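Local coordinates for leucyl aminopeptidase (Trypanosoma brucei brucei, PDB 5NTD), which probably cleaves N-terminal residues, leucine among them, from peptides as a manganese-bound M17 aminopeptidase, here held with the inhibitor bestatin, at residues G404-A409 against H493-Y498; A415-N420 against E437-V442; G40-G45 against T140-V145. All coordinates share one frame; numbering follows the deposited sequence.

In the fold
Interactions 1 and 2 share the central sheet of the catalytic domain, their centres about 9 Å apart. Strand 490-495 of interaction 1 runs antiparallel to strand 415-419 of interaction 2, and the two are probably joined by hydrogen bonds from D495 N to G416 O (2.8 Å) and from H493 N to Y418 O (2.9 Å). Interaction 1 forms part of the bestatin pocket through G404, A497 and Y498, with the A497 side chain about 8 Å from a manganese ion; in interaction 2, the A415 side chain lies about 12 Å from the inhibitor. Both also touch a second subunit. Interaction 3 belongs to the N-terminal domain, its centre about 38 Å from each of the others.

Interaction 1: residues G404-A409 against H493-Y498; sequences GAQGIA and HVDLAY. With BES (2-(3-amino-2-hydroxy-4-phenyl-butyrylamino)-4-methyl-pentanoic acid), chain B.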
loop_
_atom_site.group_PDB
_atom_site.type_symbol
_atom_site.label_atom_id
_atom_site.label_comp_id
_atom_site.label_asym_id
_atom_site.label_seq_id
_atom_site.Cartn_x
_atom_site.Cartn_y
_atom_site.Cartn_z
ATOM N N GLY G 404 -3.109 -3.367 -18.977
ATOM C CA GLY G 404 -3.185 -2.000 -18.469
ATOM C C GLY G 404 -2.144 -1.081 -19.130
ATOM O O GLY G 404 -2.387 0.096 -19.377
ATOM N N ALA G 405 -1.009 -1.644 -19.480
ATOM C CA ALA G 405 0.022 -0.927 -20.247
ATOM C C ALA G 405 -0.512 -0.277 -21.542
ATOM O O ALA G 405 -0.051 0.773 -21.950
ATOM C CB ALA G 405 1.187 -1.870 -20.595
ATOM N N GLN G 406 -1.491 -0.921 -22.172
ATOM C CA GLN G 406 -2.056 -0.407 -23.413
ATOM C C GLN G 406 -2.590 1.001 -23.223
ATOM O O GLN G 406 -2.338 1.894 -24.019
ATOM C CB GLN G 406 -3.157 -1.325 -23.923
ATOM C CG GLN G 406 -3.787 -0.865 -25.222
ATOM C CD GLN G 406 -4.966 0.050 -25.022
ATOM O OE1 GLN G 406 -5.960 -0.313 -24.389
ATOM N NE2 GLN G 406 -4.829 1.288 -25.480
ATOM N N GLY G 407 -3.333 1.204 -22.146
ATOM C CA GLY G 407 -3.881 2.528 -21.847
ATOM C C GLY G 407 -2.772 3.562 -21.659
ATOM O O GLY G 407 -2.838 4.687 -22.125
ATOM N N ILE G 408 -1.775 3.162 -20.921
ATOM C CA ILE G 408 -0.622 4.029 -20.634
ATOM C C ILE G 408 0.119 4.394 -21.904
ATOM O O ILE G 408 0.538 5.527 -22.098
ATOM C CB ILE G 408 0.330 3.347 -19.615
ATOM C CG1 ILE G 408 -0.366 3.301 -18.228
ATOM C CG2 ILE G 408 1.650 4.086 -19.520
ATOM C CD1 ILE G 408 0.313 2.401 -17.234
ATOM N N ALA G 409 0.243 3.417 -22.767
ATOM C CA ALA G 409 1.009 3.584 -24.008
ATOM C C ALA G 409 0.257 4.355 -25.105
ATOM O O ALA G 409 0.749 5.360 -25.613
ATOM C CB ALA G 409 1.469 2.227 -24.538
ATOM N N HIS G 493 -1.560 -8.329 -33.663
ATOM C CA HIS G 493 -2.052 -8.378 -32.301
ATOM C C HIS G 493 -2.637 -7.021 -31.945
ATOM O O HIS G 493 -1.966 -6.012 -32.019
ATOM C CB HIS G 493 -0.944 -8.769 -31.337
ATOM C CG HIS G 493 -1.288 -8.522 -29.895
ATOM N ND1 HIS G 493 -2.344 -9.138 -29.264
ATOM C CD2 HIS G 493 -0.752 -7.680 -28.986
ATOM C CE1 HIS G 493 -2.441 -8.695 -28.029
ATOM N NE2 HIS G 493 -1.471 -7.822 -27.830
ATOM N N VAL G 494 -3.896 -7.027 -31.594
ATOM C CA VAL G 494 -4.655 -5.810 -31.249
ATOM C C VAL G 494 -5.006 -5.802 -29.748
ATOM O O VAL G 494 -5.797 -6.606 -29.271
ATOM C CB VAL G 494 -5.961 -5.677 -32.041
ATOM C CG1 VAL G 494 -6.614 -4.322 -31.806
ATOM C CG2 VAL G 494 -5.699 -5.860 -33.512
ATOM N N ASP G 495 -4.364 -4.903 -29.023
ATOM C CA ASP G 495 -4.601 -4.746 -27.588
ATOM C C ASP G 495 -5.600 -3.620 -27.468
ATOM O O ASP G 495 -5.282 -2.453 -27.694
ATOM C CB ASP G 495 -3.314 -4.434 -26.824
ATOM C CG ASP G 495 -3.478 -4.582 -25.305
ATOM O OD1 ASP G 495 -4.616 -4.463 -24.805
ATOM O OD2 ASP G 495 -2.452 -4.795 -24.617
ATOM N N LEU G 496 -6.812 -3.973 -27.128
ATOM C CA LEU G 496 -7.918 -2.986 -27.039
ATOM C C LEU G 496 -8.556 -2.896 -25.640
ATOM O O LEU G 496 -9.740 -2.659 -25.476
ATOM C CB LEU G 496 -8.987 -3.246 -28.105
ATOM C CG LEU G 496 -9.317 -4.693 -28.457
ATOM C CD1 LEU G 496 -9.884 -5.451 -27.277
ATOM C CD2 LEU G 496 -10.320 -4.702 -29.593
ATOM N N ALA G 497 -7.696 -3.030 -24.652
ATOM C CA ALA G 497 -8.104 -2.976 -23.229
ATOM C C ALA G 497 -9.032 -1.812 -22.931
ATOM O O ALA G 497 -10.073 -1.967 -22.332
ATOM C CB ALA G 497 -6.884 -2.951 -22.309
ATOM N N TYR G 498 -8.632 -0.639 -23.356
ATOM C CA TYR G 498 -9.387 0.601 -23.067
ATOM C C TYR G 498 -10.392 1.086 -24.139
ATOM O O TYR G 498 -11.453 1.577 -23.790
ATOM C CB TYR G 498 -8.443 1.731 -22.659
ATOM C CG TYR G 498 -7.840 1.511 -21.294
ATOM C CD1 TYR G 498 -6.698 0.745 -21.140
ATOM C CD2 TYR G 498 -8.437 2.050 -20.156
ATOM C CE1 TYR G 498 -6.152 0.525 -19.894
ATOM C CE2 TYR G 498 -7.896 1.846 -18.910
ATOM C CZ TYR G 498 -6.752 1.078 -18.788
ATOM O OH TYR G 498 -6.220 0.853 -17.536
HETATM N N2 BES B . -7.789 -8.212 -18.537
HETATM C C1 BES B . -6.623 -7.578 -17.924
HETATM C C6 BES B . -6.148 -6.308 -18.673
HETATM C C7 BES B . -6.865 -5.018 -18.385
HETATM C C8 BES B . -8.038 -4.692 -19.051
HETATM C C12 BES B . -6.337 -4.100 -17.488
HETATM C C9 BES B . -8.695 -3.491 -18.792
HETATM C C11 BES B . -6.998 -2.891 -17.222
HETATM C C10 BES B . -8.182 -2.587 -17.866
HETATM C C2 BES B . -5.522 -8.658 -17.868
HETATM O O2 BES B . -6.027 -10.024 -17.752
HETATM C C3 BES B . -4.681 -8.392 -16.654
HETATM O O3 BES B . -5.104 -8.948 -15.613
HETATM N N1 BES B . -3.591 -7.648 -16.898
HETATM C C4 BES B . -2.617 -7.251 -15.924
HETATM C C13 BES B . -1.464 -8.246 -15.838
HETATM C C14 BES B . -0.595 -8.112 -14.589
HETATM C C15 BES B . -1.312 -7.965 -13.253
HETATM C C16 BES B . 0.286 -9.330 -14.459
HETATM C C5 BES B . -2.025 -5.928 -16.271
HETATM O O1 BES B . -1.830 -5.136 -15.350
HETATM O O4 BES B . -1.739 -5.666 -17.443
HETATM O O HOH W 1 -3.621 1.380 -17.387
#
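D495, closing strand 490-495, lays its carboxylate against the aliphatic part of Q406 on helix 404-410. Q406 CB lies 3.6 Å from D495 CG, and the amide and carboxylate planes are turned 64° apart: the two side chains pack without pairing their polar ends. The acid's oxygens are used elsewhere, D495 OD2 by T403 OG1 and D495 OD1 by L402 N, which ties the strand end to the residues leading into the helix. The D495 carbonyl meets the same glutamine, with Q406 CG 3.3 Å from D495 O. L496 turns its side chain from the helix toward M399 of strand 395-400, and the chain leaves the sheet. A497 N bonds back weakly to D495 OD1, while A497 CB sits between two neighbours, Q406 OE1 and the phenyl ring of bestatin (A497 CB to BES C8 3.9 Å). At Y498 comes the direct bond of the contact: Y498 N donates to Q406 OE1 at 2.9 Å and 162°, approaching almost straight on to the amide oxygen. A bend at chi2 (-90°) swings the amide so that OE1 faces Y498 N. Q406 OE1 also lies in the plane of the Y498 ring, at its edge. G407, lacking a side chain, lets the ring come in obliquely until Y498 CD1 is 3.4 Å from G407 CA. At the phenol end of the ring, a water bridges G404 O and Y498 OH, 2.7 Å from each. G404 N donates to a carboxylate oxygen of bestatin, BES O4, at 3.1 Å, and K301 also bonds the inhibitor. With Q406 NE2 held by T410 OG1 and G411 O, both ends of the buried amide are engaged. Its rotation is thereby fixed, which probably helps hold the loop that places A497 and Y498 beside the phenyl group.

Interaction 2: residues A415-N420 against E437-V442; sequences AGLYVN and ETCFPV
A415 pairs with C439, G416 with F440 and L417 with P441 as neighbouring parallel strands, linked by a zigzag of backbone hydrogen bonds. A415 N donates to T438 O, and F440 N returns to A415 O at 2.8 Å. L417 N donates to F440 O, and V442 N closes the ladder on L417 O at 2.8 Å. The strand segments are inclined at 42°. On the face carrying A415, L417 and C439, both leucine methyls lie against one side of C439 CB, which is 3.7 Å from L417 CG; L417 CD2 also reaches the sulfur, which touches A415 CB as well. C439 SG stands beside its own backbone N (chi1 -56°), facing both neighbours. Farther along, V442 CG2 packs on L417 O at 3.4 Å and on Y418 CB at 4.0 Å. Past the last direct bond, a water spans V419 N and V442 O. This is a beta-alpha-beta unit whose connecting helix, 422-435, covers L417 through M428 and L429. Strand 415-419 bonds antiparallel to strand 490-495 at its other edge, helix 471-480 packs on Y418 and V442, and F440 meets V442 of the second subunit.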
loop_
_atom_site.group_PDB
_atom_site.type_symbol
_atom_site.label_atom_id
_atom_site.label_comp_id
_atom_site.label_asym_id
_atom_site.label_seq_id
_atom_site.Cartn_x
_atom_site.Cartn_y
_atom_site.Cartn_z
ATOM N N ALA G 415 -6.394 1.536 -29.983
ATOM C CA ALA G 415 -5.937 0.198 -29.689
ATOM C C ALA G 415 -4.479 0.069 -30.101
ATOM O O ALA G 415 -4.043 0.609 -31.116
ATOM C CB ALA G 415 -6.768 -0.829 -30.418
ATOM N N GLY G 416 -3.728 -0.664 -29.318
ATOM C CA GLY G 416 -2.306 -0.871 -29.609
ATOM C C GLY G 416 -2.111 -2.022 -30.590
ATOM O O GLY G 416 -2.698 -3.076 -30.420
ATOM N N LEU G 417 -1.251 -1.809 -31.563
ATOM C CA LEU G 417 -0.896 -2.846 -32.531
ATOM C C LEU G 417 0.535 -3.368 -32.396
ATOM O O LEU G 417 1.493 -2.618 -32.515
ATOM C CB LEU G 417 -1.077 -2.339 -33.964
ATOM C CG LEU G 417 -2.454 -1.806 -34.349
ATOM C CD1 LEU G 417 -2.449 -1.406 -35.822
ATOM C CD2 LEU G 417 -3.544 -2.824 -34.075
ATOM N N TYR G 418 0.646 -4.678 -32.230
ATOM C CA TYR G 418 1.935 -5.370 -32.266
ATOM C C TYR G 418 1.889 -6.290 -33.488
ATOM O O TYR G 418 1.121 -7.260 -33.503
ATOM C CB TYR G 418 2.134 -6.170 -30.971
ATOM C CG TYR G 418 3.387 -6.999 -30.891
ATOM C CD1 TYR G 418 4.595 -6.428 -30.439
ATOM C CD2 TYR G 418 3.374 -8.365 -31.198
ATOM C CE1 TYR G 418 5.753 -7.189 -30.355
ATOM C CE2 TYR G 418 4.539 -9.128 -31.126
ATOM C CZ TYR G 418 5.711 -8.544 -30.690
ATOM O OH TYR G 418 6.867 -9.296 -30.592
ATOM N N VAL G 419 2.694 -5.987 -34.476
ATOM C CA VAL G 419 2.560 -6.590 -35.784
ATOM C C VAL G 419 3.908 -7.017 -36.364
ATOM O O VAL G 419 4.851 -6.241 -36.377
ATOM C CB VAL G 419 1.890 -5.617 -36.772
ATOM C CG1 VAL G 419 1.401 -6.351 -38.026
ATOM C CG2 VAL G 419 0.700 -4.928 -36.117
ATOM N N ASN G 420 3.963 -8.232 -36.882
ATOM C CA ASN G 420 5.241 -8.761 -37.411
ATOM C C ASN G 420 5.649 -8.279 -38.811
ATOM O O ASN G 420 6.745 -8.512 -39.238
ATOM C CB ASN G 420 5.271 -10.279 -37.374
ATOM C CG ASN G 420 4.352 -10.886 -38.377
ATOM O OD1 ASN G 420 3.459 -10.223 -38.907
ATOM N ND2 ASN G 420 4.537 -12.140 -38.635
ATOM N N GLU G 437 -12.397 3.587 -35.672
ATOM C CA GLU G 437 -11.968 2.684 -34.570
ATOM C C GLU G 437 -10.451 2.620 -34.568
ATOM O O GLU G 437 -9.815 1.676 -35.046
ATOM C CB GLU G 437 -12.668 1.345 -34.670
ATOM C CG GLU G 437 -14.170 1.545 -34.454
ATOM C CD GLU G 437 -15.025 0.304 -34.483
ATOM O OE1 GLU G 437 -14.492 -0.786 -34.711
ATOM O OE2 GLU G 437 -16.261 0.444 -34.261
ATOM N N THR G 438 -9.880 3.719 -34.097
ATOM C CA THR G 438 -8.468 4.053 -34.337
ATOM C C THR G 438 -7.496 3.161 -33.556
ATOM O O THR G 438 -7.821 2.680 -32.504
ATOM C CB THR G 438 -8.150 5.510 -33.986
ATOM O OG1 THR G 438 -8.721 5.815 -32.721
ATOM C CG2 THR G 438 -8.730 6.444 -35.018
ATOM N N CYS G 439 -6.334 2.951 -34.149
ATOM C CA CYS G 439 -5.237 2.190 -33.600
ATOM C C CYS G 439 -3.939 2.987 -33.620
ATOM O O CYS G 439 -3.827 4.011 -34.279
ATOM C CB CYS G 439 -5.026 0.855 -34.360
ATOM S SG CYS G 439 -6.492 -0.175 -34.398
ATOM N N PHE G 440 -2.943 2.452 -32.924
ATOM C CA PHE G 440 -1.578 3.003 -32.972
ATOM C C PHE G 440 -0.573 1.905 -32.671
ATOM O O PHE G 440 -0.838 1.032 -31.849
ATOM C CB PHE G 440 -1.435 4.161 -31.990
ATOM C CG PHE G 440 -0.200 4.963 -32.223
ATOM C CD1 PHE G 440 -0.149 5.883 -33.296
ATOM C CD2 PHE G 440 0.941 4.727 -31.496
ATOM C CE1 PHE G 440 1.006 6.593 -33.560
ATOM C CE2 PHE G 440 2.106 5.417 -31.771
ATOM C CZ PHE G 440 2.145 6.360 -32.789
ATOM N N PRO G 441 0.574 1.890 -33.375
ATOM C CA PRO G 441 1.512 0.799 -33.138
ATOM C C PRO G 441 2.260 0.878 -31.834
ATOM O O PRO G 441 2.533 1.973 -31.309
ATOM C CB PRO G 441 2.524 0.919 -34.270
ATOM C CG PRO G 441 2.203 2.149 -35.004
ATOM C CD PRO G 441 1.069 2.849 -34.361
ATOM N N VAL G 442 2.568 -0.308 -31.311
ATOM C CA VAL G 442 3.538 -0.437 -30.239
ATOM C C VAL G 442 4.774 -1.140 -30.761
ATOM O O VAL G 442 4.728 -1.823 -31.766
ATOM C CB VAL G 442 3.013 -1.118 -28.985
ATOM C CG1 VAL G 442 1.874 -0.315 -28.387
ATOM C CG2 VAL G 442 2.566 -2.538 -29.270
HETATM O O HOH W 2 4.090 -3.233 -34.246
#

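Interaction 3: residues G40-G45 against T140-V145; sequences GVLSSG and TVDVFV
S43 sets its CB over the methyl of T140 (S43 CB to T140 CG2 3.8 Å) and turns its hydroxyl into the carboxylate of D142. The contact belongs to the N-terminal domain, of the macro clan, where strand 140-145 lies in a mixed sheet between strands 46-52 and 183-188; the loop from helix 31-38 to strand 46-52 passes its start. S43 grips the acid twice. S43 N donates to D142 OD2 at 3.0 Å, nearly straight at 175°, and S43 OG donates to D142 OD1 at 2.6 Å. Both approaches use the syn sides of the carboxylate, both out of its plane, the backbone N more than the hydroxyl. The serine hydroxyl lies beside its own backbone N (chi1 -62°), which lets one residue serve both oxygens. Y34 OH bonds D142 OD2 and Q185 NE2 bonds D142 OD1 as well, giving the buried carboxylate four bonds that hold it in place and would probably favour its charged form. Q38 NE2 in turn bonds S43 OG, fastening the hydroxyl to helix 31-38. L42 flanks the group, its CB and CG each 4.0 Å from D142 OD2. One residue on, S44 holds the strand's backbone: S44 OG donates to T140 O at 2.7 Å, arriving from above the carbonyl plane, 38° out of it, while S44 CB is pressed to 3.0 Å from the same T140 O, a tight approach.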
loop_
_atom_site.group_PDB
_atom_site.type_symbol
_atom_site.label_atom_id
_atom_site.label_comp_id
_atom_site.label_asym_id
_atom_site.label_seq_id
_atom_site.Cartn_x
_atom_site.Cartn_y
_atom_site.Cartn_z
ATOM N N GLY G 40 -41.483 16.448 -46.009
ATOM C CA GLY G 40 -41.298 17.552 -45.014
ATOM C C GLY G 40 -41.911 17.332 -43.626
ATOM O O GLY G 40 -41.848 18.214 -42.772
ATOM N N VAL G 41 -42.447 16.150 -43.395
ATOM C CA VAL G 41 -42.960 15.782 -42.070
ATOM C C VAL G 41 -41.860 15.065 -41.258
ATOM O O VAL G 41 -41.456 13.942 -41.580
ATOM C CB VAL G 41 -44.178 14.825 -42.141
ATOM C CG1 VAL G 41 -44.812 14.630 -40.759
ATOM C CG2 VAL G 41 -45.231 15.347 -43.121
ATOM N N LEU G 42 -41.421 15.707 -40.179
ATOM C CA LEU G 42 -40.427 15.098 -39.266
ATOM C C LEU G 42 -40.973 13.842 -38.629
ATOM O O LEU G 42 -42.176 13.688 -38.390
ATOM C CB LEU G 42 -39.992 16.071 -38.212
ATOM C CG LEU G 42 -38.840 16.959 -38.696
ATOM C CD1 LEU G 42 -39.157 17.714 -39.977
ATOM C CD2 LEU G 42 -38.540 17.967 -37.619
ATOM N N SER G 43 -40.069 12.917 -38.367
ATOM C CA SER G 43 -40.449 11.602 -37.779
ATOM C C SER G 43 -41.007 11.755 -36.366
ATOM O O SER G 43 -41.738 10.901 -35.876
ATOM C CB SER G 43 -39.244 10.661 -37.766
ATOM O OG SER G 43 -38.755 10.375 -39.076
ATOM N N SER G 44 -40.590 12.809 -35.681
ATOM C CA SER G 44 -40.973 13.044 -34.271
ATOM C C SER G 44 -40.741 14.482 -33.879
ATOM O O SER G 44 -40.274 15.283 -34.687
ATOM C CB SER G 44 -40.188 12.111 -33.305
ATOM O OG SER G 44 -38.831 12.515 -33.126
ATOM N N GLY G 45 -40.941 14.760 -32.587
ATOM C CA GLY G 45 -40.675 16.100 -32.004
ATOM C C GLY G 45 -39.237 16.481 -31.711
ATOM O O GLY G 45 -38.950 17.560 -31.165
ATOM N N THR G 140 -39.017 7.883 -33.294
ATOM C CA THR G 140 -37.966 7.907 -34.290
ATOM C C THR G 140 -37.402 9.304 -34.333
ATOM O O THR G 140 -38.128 10.270 -34.524
ATOM C CB THR G 140 -38.483 7.464 -35.653
ATOM O OG1 THR G 140 -38.852 6.082 -35.571
ATOM C CG2 THR G 140 -37.403 7.563 -36.708
ATOM N N VAL G 141 -36.095 9.407 -34.161
ATOM C CA VAL G 141 -35.393 10.707 -34.206
ATOM C C VAL G 141 -34.601 10.830 -35.506
ATOM O O VAL G 141 -33.770 9.979 -35.826
ATOM C CB VAL G 141 -34.424 10.893 -32.992
ATOM C CG1 VAL G 141 -33.674 12.208 -33.075
ATOM C CG2 VAL G 141 -35.204 10.807 -31.693
ATOM N N ASP G 142 -34.823 11.929 -36.209
ATOM C CA ASP G 142 -34.114 12.214 -37.447
ATOM C C ASP G 142 -32.778 12.854 -37.093
ATOM O O ASP G 142 -32.718 13.863 -36.428
ATOM C CB ASP G 142 -34.904 13.130 -38.373
ATOM C CG ASP G 142 -36.231 12.523 -38.813
ATOM O OD1 ASP G 142 -36.305 11.300 -39.066
ATOM O OD2 ASP G 142 -37.195 13.292 -38.948
ATOM N N VAL G 143 -31.707 12.183 -37.497
ATOM C CA VAL G 143 -30.342 12.677 -37.293
ATOM C C VAL G 143 -29.773 13.034 -38.642
ATOM O O VAL G 143 -29.331 12.189 -39.430
ATOM C CB VAL G 143 -29.449 11.649 -36.573
ATOM C CG1 VAL G 143 -28.116 12.258 -36.214
ATOM C CG2 VAL G 143 -30.130 11.145 -35.316
ATOM N N PHE G 144 -29.750 14.327 -38.886
ATOM C CA PHE G 144 -29.226 14.871 -40.148
ATOM C C PHE G 144 -27.750 15.117 -39.966
ATOM O O PHE G 144 -27.328 15.945 -39.148
ATOM C CB PHE G 144 -29.900 16.187 -40.519
ATOM C CG PHE G 144 -31.345 16.039 -40.912
ATOM C CD1 PHE G 144 -32.344 15.971 -39.955
ATOM C CD2 PHE G 144 -31.710 15.984 -42.267
ATOM C CE1 PHE G 144 -33.666 15.837 -40.329
ATOM C CE2 PHE G 144 -33.040 15.856 -42.645
ATOM C CZ PHE G 144 -34.012 15.769 -41.675
ATOM N N VAL G 145 -26.956 14.379 -40.730
ATOM C CA VAL G 145 -25.492 14.515 -40.662
ATOM C C VAL G 145 -25.034 15.172 -41.945
ATOM O O VAL G 145 -25.498 14.833 -43.014
ATOM C CB VAL G 145 -24.769 13.167 -40.420
ATOM C CG1 VAL G 145 -25.315 12.493 -39.170
ATOM C CG2 VAL G 145 -24.914 12.214 -41.581
#